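Local coordinates for chalcone-flavanone isomerase family protein (Arabidopsis thaliana, PDB 4DOO), which binds fatty acids, preferably saturated ones, in a chalcone-isomerase-like fold and may take part in alpha-linolenic acid metabolism in the chloroplast, at residues A[108-113]-A[178-183]; A[184-187]-A[191-194]. All coordinates share one frame; numbering follows the deposited sequence.

Interaction 1 is a buried contact between two helices; interaction 2 lies at the surface. They follow each other along the chain. Helix 171-182 supplies one side of interaction 1, and the loop after it turns into helix 189-202 to make interaction 2. The chemistry differs with the place. Interaction 1 is apolar between the helices, with one hydroxyl turned to the carboxylate of lauric acid. Interaction 2 rests on an arginine bonded to the backbone oxygen of Gly183, weakly to that of Glu184, and to a glutamate of its own helix. The two are joined directly: Gly183 O accepts from Arg192 NH1, and Leu180 O from Phe187 N. Both reach the same laurate, through Ser110, Leu180 and Tyr181 in one and Phe187 in the other.

Interaction 1 (A[108-113]-A[178-183]); sequences QESVGN and LDLYIG. With DAO (lauric acid), chain C.
Leu180 reaches from helix 171-182 to helix 100-118 and touches it with both methyls. Its CB points toward the other helix and also lies over the rim of one face of the Tyr181 ring. CG is anti to the carbonyl carbon (chi1 -67°), and beyond it the branch splits. Leu180 CD2 comes up to the backbone, 3.8 Å from Ser110 O. Leu180 CD1 stands 4.0 Å from Ser110 OG. Val111 CG2 is 4.2 Å from Leu180 CD1. On the ligand side, Leu180 CD1 is 3.9 Å from C2 of lauric acid. This methyl thus lies between helix 100-118 and the first chain carbon after the carboxylate. No hydrogen bond joins the two helix segments.

In this chalcone-isomerase-like fold the two helices help wall the fatty-acid pocket, and Ser110 is an experimentally established binding residue. Ser110 OG donates to O1 of the laurate carboxylate at 2.8 Å. The hydroxyl sits between the backbone N and the carbonyl carbon (chi1 62°), which turns it to the ligand. Arg30 NE and Tyr43 OH also bind the laurate, so its charge is probably balanced in part by the arginine. Tyr181 OH lies 3.8 Å from laurate C3 and is hydrogen-bonded to Tyr43 OH, which probably helps position that ligand-binding hydroxyl. Behind the contact, Val111 packs on Leu127 and Phe130 of helix 124-131.

Interaction 2 (A[184-187]-A[191-194]); sequences EEPF and ARED. With DAO (lauric acid), chain C.
Arg192 NH1 faces the loop 184-187 and is held by two backbone oxygens. Its stronger bond goes to Gly183 O. A weak one runs from Arg192 NH1 to Glu184 O at 3.0 Å, with the hydrogen well off line (124°). A water bridges Glu184 OE2 and Arg192 NH2.

The other two nitrogens turn to the next residue in the helix. Arg192 NE and NH2 each lie 3.1 Å from Glu193 OE2, as a side-on salt bridge to the one oxygen. NE meets it nearly in line with its C-O bond, whereas NH2 comes from above the carboxylate plane. Both bonds lie close to the guanidinium plane, which probably limits its rotation.

The arginine chain starts with CG anti to the backbone N (chi1 -180°) and bends at chi3 (66°), which brings the guanidinium over to the loop. Pro186 CG lies over one face of the guanidinium and is 4.0 Å from Arg192 CD, while Pro186 CD is 3.6 Å from Arg192 NH1. With an alanine in place of Arg192, Glu193 OE2 would probably lose its charge partner within the helix, and the carbonyls of Gly183 and Glu184 would probably lose this donor.

The Phe187 ring reaches the ligand, with Phe187 CZ 3.5 Å from laurate O2. The loop joins helix 171-182 to helix 189-202. Met77 of helix 76-82 touches Glu184 and Arg192, and strand 39-50 receives Phe187 on Tyr43 and Ala191 on Phe45.

Interaction 1 (A[108-113]-A[178-183])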
loop_
_atom_site.group_PDB
_atom_site.type_symbol
_atom_site.label_atom_id
_atom_site.label_comp_id
_atom_site.label_asym_id
_atom_site.label_seq_id
_atom_site.Cartn_x
_atom_site.Cartn_y
_atom_site.Cartn_z
ATOM N N GLN A 108 0.150 -1.924 -14.617
ATOM C CA GLN A 108 -0.717 -1.090 -15.439
ATOM C C GLN A 108 -2.118 -1.686 -15.368
ATOM O O GLN A 108 -3.115 -0.962 -15.369
ATOM C CB GLN A 108 -0.208 -1.039 -16.881
ATOM C CG GLN A 108 0.908 -0.020 -17.061
ATOM C CD GLN A 108 1.718 -0.232 -18.326
ATOM O OE1 GLN A 108 2.573 0.582 -18.668
ATOM N NE2 GLN A 108 1.460 -1.334 -19.021
ATOM N N GLU A 109 -2.187 -3.010 -15.279
ATOM C CA GLU A 109 -3.467 -3.699 -15.181
ATOM C C GLU A 109 -4.097 -3.517 -13.796
ATOM O O GLU A 109 -5.256 -3.112 -13.686
ATOM C CB GLU A 109 -3.294 -5.195 -15.462
ATOM C CG GLU A 109 -4.609 -5.936 -15.676
ATOM C CD GLU A 109 -4.408 -7.373 -16.131
ATOM O OE1 GLU A 109 -3.914 -8.192 -15.326
ATOM O OE2 GLU A 109 -4.739 -7.684 -17.297
ATOM N N SER A 110 -3.337 -3.813 -12.743
ATOM C CA SER A 110 -3.855 -3.692 -11.378
ATOM C C SER A 110 -4.234 -2.252 -11.034
ATOM O O SER A 110 -5.344 -1.983 -10.576
ATOM C CB SER A 110 -2.826 -4.218 -10.369
ATOM O OG SER A 110 -1.629 -3.469 -10.421
ATOM N N VAL A 111 -3.311 -1.323 -11.254
ATOM C CA VAL A 111 -3.587 0.078 -10.967
ATOM C C VAL A 111 -4.667 0.575 -11.926
ATOM O O VAL A 111 -5.568 1.316 -11.532
ATOM C CB VAL A 111 -2.313 0.936 -11.115
ATOM C CG1 VAL A 111 -2.655 2.412 -10.961
ATOM C CG2 VAL A 111 -1.289 0.524 -10.057
ATOM N N GLY A 112 -4.579 0.148 -13.184
ATOM C CA GLY A 112 -5.564 0.545 -14.176
ATOM C C GLY A 112 -6.970 0.117 -13.791
ATOM O O GLY A 112 -7.914 0.904 -13.892
ATOM N N ASN A 113 -7.110 -1.131 -13.355
ATOM C CA ASN A 113 -8.398 -1.679 -12.934
ATOM C C ASN A 113 -9.015 -0.791 -11.857
ATOM O O ASN A 113 -10.218 -0.517 -11.869
ATOM C CB ASN A 113 -8.208 -3.113 -12.399
ATOM C CG ASN A 113 -9.463 -3.681 -11.721
ATOM O OD1 ASN A 113 -9.810 -3.303 -10.595
ATOM N ND2 ASN A 113 -10.142 -4.599 -12.406
ATOM N N LEU A 178 -3.625 2.465 -2.957
ATOM C CA LEU A 178 -3.887 1.987 -1.602
ATOM C C LEU A 178 -4.989 0.939 -1.566
ATOM O O LEU A 178 -4.957 0.033 -0.740
ATOM C CB LEU A 178 -4.280 3.144 -0.686
ATOM C CG LEU A 178 -3.169 4.074 -0.204
ATOM C CD1 LEU A 178 -3.775 5.204 0.617
ATOM C CD2 LEU A 178 -2.168 3.282 0.630
ATOM N N ASP A 179 -5.967 1.060 -2.461
ATOM C CA ASP A 179 -7.077 0.110 -2.485
ATOM C C ASP A 179 -6.618 -1.313 -2.778
ATOM O O ASP A 179 -7.268 -2.274 -2.369
ATOM C CB ASP A 179 -8.136 0.537 -3.512
ATOM C CG ASP A 179 -9.445 -0.221 -3.343
ATOM O OD1 ASP A 179 -9.726 -1.136 -4.149
ATOM O OD2 ASP A 179 -10.185 0.093 -2.388
ATOM N N LEU A 180 -5.496 -1.447 -3.482
ATOM C CA LEU A 180 -4.961 -2.764 -3.820
ATOM C C LEU A 180 -4.484 -3.508 -2.585
ATOM O O LEU A 180 -4.483 -4.736 -2.551
ATOM C CB LEU A 180 -3.773 -2.631 -4.781
ATOM C CG LEU A 180 -4.062 -2.106 -6.184
ATOM C CD1 LEU A 180 -2.749 -1.915 -6.942
ATOM C CD2 LEU A 180 -4.976 -3.091 -6.911
ATOM N N TYR A 181 -4.061 -2.751 -1.579
ATOM C CA TYR A 181 -3.533 -3.331 -0.353
ATOM C C TYR A 181 -4.497 -3.352 0.835
ATOM O O TYR A 181 -4.503 -4.307 1.614
ATOM C CB TYR A 181 -2.254 -2.577 0.037
ATOM C CG TYR A 181 -1.196 -2.585 -1.053
ATOM C CD1 TYR A 181 -0.376 -3.699 -1.252
ATOM C CD2 TYR A 181 -1.050 -1.497 -1.910
ATOM C CE1 TYR A 181 0.565 -3.728 -2.286
ATOM C CE2 TYR A 181 -0.117 -1.512 -2.947
ATOM C CZ TYR A 181 0.685 -2.628 -3.129
ATOM O OH TYR A 181 1.597 -2.638 -4.162
ATOM N N ILE A 182 -5.315 -2.314 0.965
ATOM C CA ILE A 182 -6.238 -2.217 2.097
ATOM C C ILE A 182 -7.715 -2.076 1.717
ATOM O O ILE A 182 -8.548 -1.717 2.552
ATOM C CB ILE A 182 -5.815 -1.024 3.006
ATOM C CG1 ILE A 182 -4.368 -1.221 3.457
ATOM C CG2 ILE A 182 -6.706 -0.928 4.242
ATOM C CD1 ILE A 182 -4.138 -2.513 4.223
ATOM N N GLY A 183 -8.047 -2.387 0.469
ATOM C CA GLY A 183 -9.423 -2.273 0.018
ATOM C C GLY A 183 -10.257 -3.538 0.143
ATOM O O GLY A 183 -9.850 -4.513 0.778
HETATM O O1 DAO C . 0.382 -5.102 -9.333
HETATM O O2 DAO C . 1.384 -5.497 -7.409
HETATM C C1 DAO C . 0.863 -4.716 -8.240
HETATM C C2 DAO C . 0.827 -3.240 -7.917
HETATM C C3 DAO C . 2.235 -2.671 -7.944
HETATM C C4 DAO C . 2.217 -1.141 -7.811
HETATM C C5 DAO C . 3.620 -0.597 -7.534
HETATM C C6 DAO C . 4.435 -0.474 -8.819
HETATM C C7 DAO C . 5.926 -0.559 -8.541
HETATM C C8 DAO C . 6.677 -0.901 -9.819
HETATM C C9 DAO C . 8.149 -1.152 -9.543
HETATM C C10 DAO C . 8.896 -1.411 -10.848
HETATM C C11 DAO C . 10.352 -0.971 -10.732
HETATM C C12 DAO C . 11.144 -1.424 -11.939
#

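Interaction 2 (A[184-187]-A[191-194])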
loop_
_atom_site.group_PDB
_atom_site.type_symbol
_atom_site.label_atom_id
_atom_site.label_comp_id
_atom_site.label_asym_id
_atom_site.label_seq_id
_atom_site.Cartn_x
_atom_site.Cartn_y
_atom_site.Cartn_z
ATOM N N GLU A 184 -11.431 -3.520 -0.482
ATOM C CA GLU A 184 -12.356 -4.648 -0.442
ATOM C C GLU A 184 -11.797 -5.947 -1.022
ATOM O O GLU A 184 -12.091 -7.037 -0.523
ATOM C CB GLU A 184 -13.646 -4.276 -1.179
ATOM C CG GLU A 184 -14.735 -5.331 -1.106
ATOM C CD GLU A 184 -15.083 -5.704 0.321
ATOM O OE1 GLU A 184 -15.262 -4.784 1.150
ATOM O OE2 GLU A 184 -15.182 -6.916 0.610
ATOM N N GLU A 185 -11.004 -5.831 -2.081
ATOM C CA GLU A 185 -10.411 -6.996 -2.729
ATOM C C GLU A 185 -8.890 -6.808 -2.773
ATOM O O GLU A 185 -8.315 -6.531 -3.825
ATOM C CB GLU A 185 -10.988 -7.132 -4.138
ATOM C CG GLU A 185 -12.501 -7.332 -4.142
ATOM C CD GLU A 185 -13.142 -7.046 -5.488
ATOM O OE1 GLU A 185 -13.060 -5.890 -5.959
ATOM O OE2 GLU A 185 -13.734 -7.978 -6.072
ATOM N N PRO A 186 -8.225 -6.968 -1.616
ATOM C CA PRO A 186 -6.778 -6.821 -1.436
ATOM C C PRO A 186 -5.921 -7.995 -1.891
ATOM O O PRO A 186 -6.404 -9.109 -2.074
ATOM C CB PRO A 186 -6.660 -6.588 0.062
ATOM C CG PRO A 186 -7.680 -7.539 0.589
ATOM C CD PRO A 186 -8.869 -7.292 -0.329
ATOM N N PHE A 187 -4.630 -7.733 -2.063
ATOM C CA PHE A 187 -3.694 -8.769 -2.474
ATOM C C PHE A 187 -3.576 -9.820 -1.376
ATOM O O PHE A 187 -3.378 -11.003 -1.648
ATOM C CB PHE A 187 -2.309 -8.166 -2.713
ATOM C CG PHE A 187 -2.194 -7.379 -3.982
ATOM C CD1 PHE A 187 -1.532 -6.154 -3.992
ATOM C CD2 PHE A 187 -2.717 -7.869 -5.171
ATOM C CE1 PHE A 187 -1.391 -5.426 -5.172
ATOM C CE2 PHE A 187 -2.580 -7.151 -6.357
ATOM C CZ PHE A 187 -1.914 -5.926 -6.356
ATOM N N ALA A 191 -3.359 -9.479 5.670
ATOM C CA ALA A 191 -2.648 -8.226 5.881
ATOM C C ALA A 191 -3.631 -7.082 6.085
ATOM O O ALA A 191 -3.387 -6.187 6.889
ATOM C CB ALA A 191 -1.733 -7.922 4.692
ATOM N N ARG A 192 -4.738 -7.105 5.352
ATOM C CA ARG A 192 -5.735 -6.049 5.481
ATOM C C ARG A 192 -6.399 -6.103 6.850
ATOM O O ARG A 192 -6.620 -5.070 7.481
ATOM C CB ARG A 192 -6.813 -6.171 4.403
ATOM C CG ARG A 192 -7.867 -5.071 4.505
ATOM C CD ARG A 192 -9.081 -5.374 3.655
ATOM N NE ARG A 192 -9.817 -6.538 4.141
ATOM C CZ ARG A 192 -10.810 -7.112 3.473
ATOM N NH1 ARG A 192 -11.176 -6.626 2.293
ATOM N NH2 ARG A 192 -11.438 -8.165 3.982
ATOM N N GLU A 193 -6.721 -7.311 7.305
ATOM C CA GLU A 193 -7.367 -7.472 8.598
ATOM C C GLU A 193 -6.464 -6.977 9.722
ATOM O O GLU A 193 -6.927 -6.307 10.647
ATOM C CB GLU A 193 -7.756 -8.936 8.813
ATOM C CG GLU A 193 -8.792 -9.422 7.800
ATOM C CD GLU A 193 -10.074 -8.599 7.838
ATOM O OE1 GLU A 193 -10.813 -8.690 8.845
ATOM O OE2 GLU A 193 -10.339 -7.851 6.870
ATOM N N ASP A 194 -5.178 -7.303 9.639
ATOM C CA ASP A 194 -4.225 -6.856 10.646
ATOM C C ASP A 194 -4.123 -5.339 10.598
ATOM O O ASP A 194 -4.045 -4.686 11.632
ATOM C CB ASP A 194 -2.840 -7.467 10.399
ATOM C CG ASP A 194 -2.780 -8.941 10.755
ATOM O OD1 ASP A 194 -1.755 -9.593 10.446
ATOM O OD2 ASP A 194 -3.758 -9.445 11.352
HETATM O O1 DAO C . 0.382 -5.102 -9.333
HETATM O O2 DAO C . 1.384 -5.497 -7.409
HETATM C C1 DAO C . 0.863 -4.716 -8.240
HETATM C C2 DAO C . 0.827 -3.240 -7.917
HETATM C C3 DAO C . 2.235 -2.671 -7.944
HETATM C C4 DAO C . 2.217 -1.141 -7.811
HETATM C C5 DAO C . 3.620 -0.597 -7.534
HETATM C C6 DAO C . 4.435 -0.474 -8.819
HETATM C C7 DAO C . 5.926 -0.559 -8.541
HETATM C C8 DAO C . 6.677 -0.901 -9.819
HETATM C C9 DAO C . 8.149 -1.152 -9.543
HETATM C C10 DAO C . 8.896 -1.411 -10.848
HETATM C C11 DAO C . 10.352 -0.971 -10.732
HETATM C C12 DAO C . 11.144 -1.424 -11.939
HETATM O O HOH W 1 -13.607 -9.270 1.895
#